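Local coordinates for periplasmic binding protein/LacI transcriptional regulator (Shewanella sp. ANA-3, PDB 5OCP) that binds L-arabinofuranose, in both its alpha and beta forms, as the periplasmic sugar-binding component of an arabinose ABC transporter, at residues A[76-81]-A[95-100]; A[159-164]-A[180-185]. All blocks are in the same frame, centred on the assembly; numbering follows the deposited sequence.

Two small contacts, one in each lobe of a two-lobed sugar-binding protein, illustrate how long polar side chains fasten the outer layers of an alpha/beta fold. Their centres lie about 44 Å apart on opposite sides of the chain's centre, and they share no element. Interaction 1 joins the end of helix 71-79 to a loop leading into strand 101-104; interaction 2 joins edge strand 157-164 to the end of helix 169-183. Both are peripheral, each pairing exposed or partly exposed residues with one buried one. In interaction 1 a lysine reaches a loop carbonyl, whereas in interaction 2 an arginine gives its NE edge to a glutamine carbonyl oxygen while an alanine methyl lies over one face of its guanidinium.

Interaction 1. Residues A[76-81]-A[95-100]; sequences EAKRAK and DDSLFL
Lys78 leaves the last turn of helix 71-79 and reaches over to Ser97 and Leu98, in the connection between strands 84-87 and 101-104 of one lobe of the periplasmic binding protein fold. These two strands are parallel neighbours in the sheet, and the contact ties their connection to the helix that precedes the first of them.

The polar part centres on a hydrogen bond from Lys78 NZ to Ser97 O, 3.1 Å long. The amine comes from above the carbonyl plane, about 51° out of it, and not along a lone pair. With CG anti to the backbone N (chi1 -172°), the lysine runs out fully stretched as far as CE; the turn at chi4 (85°) then swings NZ to the serine. The hydroxyl lies close as well, NZ standing 3.4 Å from Ser97 OG. The carboxylate of Asp95 is farther off, with OD2 5.9 Å from Lys78 NZ, so any attraction between the opposite charges would be through space and probably modest.

The apolar part is the aliphatic stem of the same lysine. Its CD rests 4.0 Å from Leu98 CD2, the two side chains crossing at about a right angle. Leu98 is buried and also packs on Leu74 and Lys75 of helix 71-79, so the CD methylene of Lys78 adds to the contacts that Leu98 already makes with this helix, while Lys78 itself is exposed.

Within the loop, an Asx turn fixes the serine that receives the lysine. Asp95 OD1 accepts the backbone N of Ser97 at 3.0 Å, and the same oxygen takes a second bond, 2.7 Å, from Ser97 OG, both donors approaching from one face of the carboxylate plane.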
ATOM      1  N   GLU A  76     -19.807   0.576 -18.294  1.00 21.98           N
ATOM      2  CA  GLU A  76     -20.164  -0.764 -18.730  1.00 22.81           C
ATOM      3  C   GLU A  76     -20.697  -1.630 -17.614  1.00 22.11           C
ATOM      4  O   GLU A  76     -21.688  -2.354 -17.779  1.00 23.03           O
ATOM      5  CB  GLU A  76     -18.962  -1.444 -19.405  1.00 25.76           C
ATOM      6  CG  GLU A  76     -18.615  -0.890 -20.788  1.00 30.36           C
ATOM      7  CD  GLU A  76     -17.275  -1.351 -21.330  1.00 37.33           C
ATOM      8  OE1 GLU A  76     -16.821  -2.440 -20.975  1.00 36.20           O
ATOM      9  OE2 GLU A  76     -16.664  -0.613 -22.152  1.00 42.79           O
ATOM     10  N   ALA A  77     -19.987  -1.671 -16.459  1.00 18.76           N
ATOM     11  CA  ALA A  77     -20.512  -2.339 -15.339  1.00 19.20           C
ATOM     12  C   ALA A  77     -21.896  -1.845 -14.864  1.00 19.12           C
ATOM     13  O   ALA A  77     -22.753  -2.623 -14.427  1.00 19.84           O
ATOM     14  CB  ALA A  77     -19.502  -2.289 -14.189  1.00 19.27           C
ATOM     15  N   LYS A  78     -22.085  -0.543 -14.923  1.00 21.41           N
ATOM     16  CA  LYS A  78     -23.295   0.032 -14.466  1.00 23.98           C
ATOM     17  C   LYS A  78     -24.466  -0.413 -15.373  1.00 24.05           C
ATOM     18  O   LYS A  78     -25.520  -0.832 -14.904  1.00 27.33           O
ATOM     19  CB  LYS A  78     -23.194   1.534 -14.418  1.00 27.26           C
ATOM     20  CG  LYS A  78     -24.430   2.126 -13.732  1.00 33.99           C
ATOM     21  CD  LYS A  78     -24.211   3.622 -13.487  1.00 38.76           C
ATOM     22  CE  LYS A  78     -25.452   4.307 -12.893  1.00 44.95           C
ATOM     23  NZ  LYS A  78     -25.472   4.156 -11.407  1.00 49.37           N
ATOM     24  N   ARG A  79     -24.233  -0.360 -16.641  1.00 26.95           N
ATOM     25  CA  ARG A  79     -25.234  -0.829 -17.659  1.00 30.22           C
ATOM     26  C   ARG A  79     -25.553  -2.287 -17.493  1.00 29.42           C
ATOM     27  O   ARG A  79     -26.692  -2.667 -17.609  1.00 28.37           O
ATOM     28  CB  ARG A  79     -24.735  -0.517 -19.067  1.00 33.55           C
ATOM     29  CG  ARG A  79     -24.787   0.963 -19.422  1.00 39.61           C
ATOM     30  CD  ARG A  79     -24.493   1.228 -20.914  1.00 48.87           C
ATOM     31  NE  ARG A  79     -23.075   1.043 -21.310  1.00 54.61           N
ATOM     32  CZ  ARG A  79     -22.152   2.007 -21.500  1.00 53.88           C
ATOM     33  NH1 ARG A  79     -22.425   3.309 -21.358  1.00 58.52           N
ATOM     34  NH2 ARG A  79     -20.915   1.665 -21.850  1.00 55.61           N
ATOM     35  N   ALA A  80     -24.549  -3.084 -17.100  1.00 24.61           N
ATOM     36  CA  ALA A  80     -24.725  -4.475 -16.747  1.00 25.54           C
ATOM     37  C   ALA A  80     -25.358  -4.758 -15.411  1.00 22.76           C
ATOM     38  O   ALA A  80     -25.565  -5.912 -15.089  1.00 23.87           O
ATOM     39  CB  ALA A  80     -23.375  -5.184 -16.835  1.00 24.96           C
ATOM     40  N   LYS A  81     -25.619  -3.703 -14.621  1.00 24.42           N
ATOM     41  CA  LYS A  81     -26.164  -3.764 -13.271  1.00 25.26           C
ATOM     42  C   LYS A  81     -25.323  -4.621 -12.317  1.00 22.98           C
ATOM     43  O   LYS A  81     -25.839  -5.424 -11.508  1.00 27.60           O
ATOM     44  CB  LYS A  81     -27.605  -4.235 -13.329  1.00 28.80           C
ATOM     45  CG  LYS A  81     -28.461  -3.304 -14.156  1.00 33.77           C
ATOM     46  CD  LYS A  81     -29.891  -3.839 -14.158  1.00 40.94           C
ATOM     47  CE  LYS A  81     -30.905  -2.798 -14.658  1.00 48.53           C
ATOM     48  NZ  LYS A  81     -30.968  -2.790 -16.137  1.00 56.21           N
ATOM     49  N   ASP A  95     -18.690  10.941 -11.299  1.00 25.01           N
ATOM     50  CA  ASP A  95     -19.976  10.508 -10.861  1.00 23.58           C
ATOM     51  C   ASP A  95     -19.831   9.363  -9.949  1.00 23.94           C
ATOM     52  O   ASP A  95     -19.570   8.302 -10.339  1.00 23.37           O
ATOM     53  CB  ASP A  95     -20.748  10.110 -12.114  1.00 28.47           C
ATOM     54  CG  ASP A  95     -22.105   9.565 -11.841  1.00 28.34           C
ATOM     55  OD1 ASP A  95     -22.526   9.480 -10.716  1.00 32.53           O
ATOM     56  OD2 ASP A  95     -22.772   9.234 -12.811  1.00 34.18           O
ATOM     57  N   ASP A  96     -20.153   9.583  -8.673  1.00 30.00           N
ATOM     58  CA  ASP A  96     -20.003   8.555  -7.682  1.00 30.00           C
ATOM     59  C   ASP A  96     -21.031   7.404  -7.708  1.00 30.00           C
ATOM     60  O   ASP A  96     -20.935   6.496  -6.948  1.00 30.00           O
ATOM     61  CB  ASP A  96     -19.793   9.170  -6.301  1.00 30.00           C
ATOM     62  CG  ASP A  96     -18.465   9.968  -6.196  1.00 30.00           C
ATOM     63  OD1 ASP A  96     -17.597   9.903  -7.058  1.00 30.00           O
ATOM     64  OD2 ASP A  96     -18.292  10.705  -5.224  1.00 30.00           O
ATOM     65  N   SER A  97     -22.029   7.482  -8.603  1.00 21.62           N
ATOM     66  CA  SER A  97     -22.927   6.407  -8.800  1.00 21.27           C
ATOM     67  C   SER A  97     -22.245   5.328  -9.631  1.00 21.05           C
ATOM     68  O   SER A  97     -22.798   4.295  -9.795  1.00 24.81           O
ATOM     69  CB  SER A  97     -24.199   6.847  -9.489  1.00 26.30           C
ATOM     70  OG  SER A  97     -23.954   7.163 -10.806  1.00 27.59           O
ATOM     71  N   LEU A  98     -21.050   5.591 -10.140  1.00 21.55           N
ATOM     72  CA  LEU A  98     -20.305   4.538 -10.891  1.00 20.60           C
ATOM     73  C   LEU A  98     -19.634   3.439 -10.004  1.00 20.30           C
ATOM     74  O   LEU A  98     -19.037   2.490 -10.556  1.00 20.45           O
ATOM     75  CB  LEU A  98     -19.335   5.179 -11.808  1.00 21.48           C
ATOM     76  CG  LEU A  98     -19.883   5.934 -12.997  1.00 23.93           C
ATOM     77  CD1 LEU A  98     -18.755   6.726 -13.582  1.00 22.47           C
ATOM     78  CD2 LEU A  98     -20.489   5.011 -14.029  1.00 25.45           C
ATOM     79  N   PHE A  99     -19.745   3.560  -8.668  1.00 18.02           N
ATOM     80  CA  PHE A  99     -19.301   2.563  -7.761  1.00 16.10           C
ATOM     81  C   PHE A  99     -20.226   2.523  -6.517  1.00 17.48           C
ATOM     82  O   PHE A  99     -20.946   3.508  -6.188  1.00 18.88           O
ATOM     83  CB  PHE A  99     -17.800   2.774  -7.456  1.00 18.09           C
ATOM     84  CG  PHE A  99     -17.510   4.017  -6.689  1.00 16.89           C
ATOM     85  CD1 PHE A  99     -17.540   4.002  -5.292  1.00 17.51           C
ATOM     86  CD2 PHE A  99     -17.208   5.190  -7.370  1.00 20.02           C
ATOM     87  CE1 PHE A  99     -17.298   5.160  -4.596  1.00 19.46           C
ATOM     88  CE2 PHE A  99     -17.021   6.375  -6.691  1.00 21.63           C
ATOM     89  CZ  PHE A  99     -17.069   6.348  -5.275  1.00 19.26           C
ATOM     90  N   LEU A 100     -20.243   1.409  -5.860  1.00 16.72           N
ATOM     91  CA  LEU A 100     -21.013   1.174  -4.706  1.00 16.48           C
ATOM     92  C   LEU A 100     -20.323   1.875  -3.526  1.00 18.03           C
ATOM     93  O   LEU A 100     -20.941   2.637  -2.836  1.00 18.47           O
ATOM     94  CB  LEU A 100     -21.175  -0.325  -4.483  1.00 16.52           C
ATOM     95  CG  LEU A 100     -21.847  -0.793  -3.235  1.00 16.36           C
ATOM     96  CD1 LEU A 100     -23.276  -0.205  -3.045  1.00 19.17           C
ATOM     97  CD2 LEU A 100     -21.924  -2.265  -3.097  1.00 18.14           C
TER

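Interaction 2. Residues A[159-164]-A[180-185]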
ATOM      1  N   ILE A 159      13.133  17.673   2.724  1.00 15.67           N
ATOM      2  CA  ILE A 159      13.383  16.633   1.807  1.00 15.78           C
ATOM      3  C   ILE A 159      14.412  17.102   0.789  1.00 16.62           C
ATOM      4  O   ILE A 159      14.119  18.044   0.021  1.00 17.23           O
ATOM      5  CB  ILE A 159      12.105  16.125   1.112  1.00 16.52           C
ATOM      6  CG1 ILE A 159      11.175  15.463   2.168  1.00 17.52           C
ATOM      7  CG2 ILE A 159      12.462  15.136   0.061  1.00 15.39           C
ATOM      8  CD1 ILE A 159       9.761  15.090   1.633  1.00 20.36           C
ATOM      9  N   VAL A 160      15.567  16.463   0.839  1.00 14.74           N
ATOM     10  CA  VAL A 160      16.709  16.890   0.013  1.00 17.56           C
ATOM     11  C   VAL A 160      16.859  16.096  -1.216  1.00 19.15           C
ATOM     12  O   VAL A 160      17.538  16.566  -2.131  1.00 19.97           O
ATOM     13  CB  VAL A 160      18.034  17.003   0.809  1.00 18.21           C
ATOM     14  CG1 VAL A 160      17.870  17.979   1.954  1.00 21.55           C
ATOM     15  CG2 VAL A 160      18.550  15.661   1.299  1.00 17.93           C
ATOM     16  N   ARG A 161      16.244  14.913  -1.316  1.00 16.06           N
ATOM     17  CA  ARG A 161      16.379  14.029  -2.514  1.00 16.99           C
ATOM     18  C   ARG A 161      15.002  13.382  -2.613  1.00 17.30           C
ATOM     19  O   ARG A 161      14.457  13.016  -1.555  1.00 14.57           O
ATOM     20  CB  ARG A 161      17.337  12.793  -2.311  1.00 20.25           C
ATOM     21  CG  ARG A 161      18.731  13.052  -1.794  1.00 23.20           C
ATOM     22  CD  ARG A 161      19.585  13.332  -2.968  1.00 26.62           C
ATOM     23  NE  ARG A 161      20.720  14.205  -2.710  1.00 28.91           N
ATOM     24  CZ  ARG A 161      21.323  14.894  -3.675  1.00 38.33           C
ATOM     25  NH1 ARG A 161      20.887  14.797  -4.932  1.00 37.72           N
ATOM     26  NH2 ARG A 161      22.367  15.684  -3.395  1.00 42.73           N
ATOM     27  N   SER A 162      14.479  13.208  -3.842  1.00 17.06           N
ATOM     28  CA  SER A 162      13.172  12.575  -4.003  1.00 17.12           C
ATOM     29  C   SER A 162      13.092  11.942  -5.385  1.00 17.59           C
ATOM     30  O   SER A 162      13.415  12.603  -6.336  1.00 17.31           O
ATOM     31  CB  SER A 162      12.070  13.570  -3.723  1.00 19.00           C
ATOM     32  OG  SER A 162      10.832  12.975  -3.893  1.00 24.14           O
ATOM     33  N   GLN A 163      12.779  10.635  -5.453  1.00 15.63           N
ATOM     34  CA  GLN A 163      12.716   9.925  -6.720  1.00 17.74           C
ATOM     35  C   GLN A 163      11.863   8.695  -6.536  1.00 18.18           C
ATOM     36  O   GLN A 163      11.817   8.084  -5.414  1.00 14.66           O
ATOM     37  CB  GLN A 163      14.137   9.587  -7.167  1.00 21.30           C
ATOM     38  CG  GLN A 163      14.260   8.899  -8.518  1.00 24.90           C
ATOM     39  CD  GLN A 163      15.714   8.637  -8.911  1.00 28.76           C
ATOM     40  OE1 GLN A 163      16.660   9.195  -8.331  1.00 32.32           O
ATOM     41  NE2 GLN A 163      15.895   7.786  -9.887  1.00 31.29           N
ATOM     42  N   THR A 164      11.230   8.259  -7.622  1.00 16.34           N
ATOM     43  CA  THR A 164      10.438   7.009  -7.492  1.00 16.02           C
ATOM     44  C   THR A 164      11.306   5.762  -7.429  1.00 17.00           C
ATOM     45  O   THR A 164      12.286   5.579  -8.194  1.00 18.55           O
ATOM     46  CB  THR A 164       9.360   6.875  -8.586  1.00 18.42           C
ATOM     47  OG1 THR A 164       8.574   5.663  -8.336  1.00 16.55           O
ATOM     48  CG2 THR A 164      10.000   6.725  -9.990  1.00 18.46           C
ATOM     49  N   LEU A 180      23.013   8.339  -2.327  1.00 18.03           N
ATOM     50  CA  LEU A 180      24.183   8.269  -1.445  1.00 20.43           C
ATOM     51  C   LEU A 180      25.368   8.830  -2.251  1.00 21.45           C
ATOM     52  O   LEU A 180      26.157   9.598  -1.724  1.00 21.94           O
ATOM     53  CB  LEU A 180      24.446   6.857  -0.978  1.00 18.84           C
ATOM     54  CG  LEU A 180      23.433   6.394   0.097  1.00 21.20           C
ATOM     55  CD1 LEU A 180      23.624   4.910   0.324  1.00 23.86           C
ATOM     56  CD2 LEU A 180      23.567   7.193   1.360  1.00 23.49           C
ATOM     57  N   LYS A 181      25.358   8.558  -3.552  1.00 22.92           N
ATOM     58  CA  LYS A 181      26.370   9.073  -4.460  1.00 25.65           C
ATOM     59  C   LYS A 181      26.170  10.580  -4.667  1.00 23.46           C
ATOM     60  O   LYS A 181      27.138  11.338  -4.657  1.00 29.15           O
ATOM     61  CB  LYS A 181      26.311   8.342  -5.802  1.00 31.00           C
ATOM     62  CG  LYS A 181      27.083   7.033  -5.830  1.00 41.22           C
ATOM     63  CD  LYS A 181      26.511   6.076  -6.864  1.00 46.05           C
ATOM     64  CE  LYS A 181      27.072   6.359  -8.247  1.00 55.76           C
ATOM     65  NZ  LYS A 181      28.359   7.106  -8.182  1.00 60.50           N
ATOM     66  N   ALA A 182      24.921  11.015  -4.855  1.00 22.71           N
ATOM     67  CA  ALA A 182      24.659  12.417  -5.046  1.00 23.22           C
ATOM     68  C   ALA A 182      24.891  13.253  -3.798  1.00 29.21           C
ATOM     69  O   ALA A 182      25.082  14.434  -3.897  1.00 31.02           O
ATOM     70  CB  ALA A 182      23.262  12.666  -5.570  1.00 22.38           C
ATOM     71  N   GLN A 183      24.783  12.648  -2.623  1.00 25.21           N
ATOM     72  CA  GLN A 183      25.011  13.432  -1.374  1.00 23.46           C
ATOM     73  C   GLN A 183      26.420  13.936  -1.257  1.00 28.36           C
ATOM     74  O   GLN A 183      26.675  14.983  -0.564  1.00 25.56           O
ATOM     75  CB  GLN A 183      24.644  12.643  -0.154  1.00 23.69           C
ATOM     76  CG  GLN A 183      23.125  12.626  -0.023  1.00 22.32           C
ATOM     77  CD  GLN A 183      22.533  13.889   0.511  1.00 24.11           C
ATOM     78  OE1 GLN A 183      21.704  14.544  -0.172  1.00 25.75           O
ATOM     79  NE2 GLN A 183      22.932  14.267   1.767  1.00 21.63           N
ATOM     80  N   ASN A 184      27.316  13.176  -1.879  1.00 29.63           N
ATOM     81  CA  ASN A 184      28.730  13.620  -1.989  1.00 29.98           C
ATOM     82  C   ASN A 184      29.278  13.728  -0.540  1.00 31.99           C
ATOM     83  O   ASN A 184      29.935  14.720  -0.231  1.00 29.66           O
ATOM     84  CB  ASN A 184      28.762  14.983  -2.734  1.00 28.72           C
ATOM     85  CG  ASN A 184      30.171  15.362  -3.225  1.00 30.70           C
ATOM     86  OD1 ASN A 184      30.955  14.467  -3.568  1.00 30.92           O
ATOM     87  ND2 ASN A 184      30.469  16.682  -3.293  1.00 26.83           N
ATOM     88  N   GLY A 185      28.929  12.754   0.323  1.00 26.28           N
ATOM     89  CA  GLY A 185      29.351  12.645   1.720  1.00 25.99           C
ATOM     90  C   GLY A 185      28.529  13.366   2.790  1.00 19.55           C
ATOM     91  O   GLY A 185      28.759  13.157   3.939  1.00 22.01           O
TER
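Arg161 and Gln183 run past each other in opposite directions, and their flat ends meet almost perpendicularly, the guanidinium and amide planes standing 83° apart. The arginine offers its edge: NE donates to Gln183 OE1 over 2.7 Å in a nearly straight bond (176°). The oxygen lies in the guanidinium plane, and the donor in turn sits in the plane of the amide, on a lone pair of OE1. Each group is thus used in its own plane although the planes are crossed.

A bend at chi2 (-87°) in Arg161 turns the chain so that NE faces the amide and one guanidinium face lies against the helix end. On that face sits Ala182 CB, 3.2 Å above the plane, offset toward the rim and closest to Arg161 NH1 at 3.3 Å. Arg161 NH2 lies 3.0 Å from Ala182 O, but the angle there is too poor for a hydrogen bond. The bond at NE, with the methyl against one face, probably limits how the guanidinium can turn.

Gln183 is also bent at chi2, and its amide is engaged at both ends, since NE2 donates to the carbonyl of Gln186. Beside it, Val160 CG2 approaches OE1 to 3.7 Å, its side chain crossing that of the glutamine at about a right angle. A leucine in place of Arg161 would probably leave OE1 of the buried Gln183 without its NE donor and the amide less firmly fixed.

Arg161 lies on strand 157-164, at the edge of its sheet and hydrogen-bonded along its backbone to strand 126-132, while Gln183 lies at the C-terminal end of helix 169-183. The contact therefore brings an edge strand and the far end of its following helix together, within the beta-alpha-beta crossover from strand 157-164 to strand 190-193, a unit characteristic of the Rossmann-like lobes of periplasmic binding proteins.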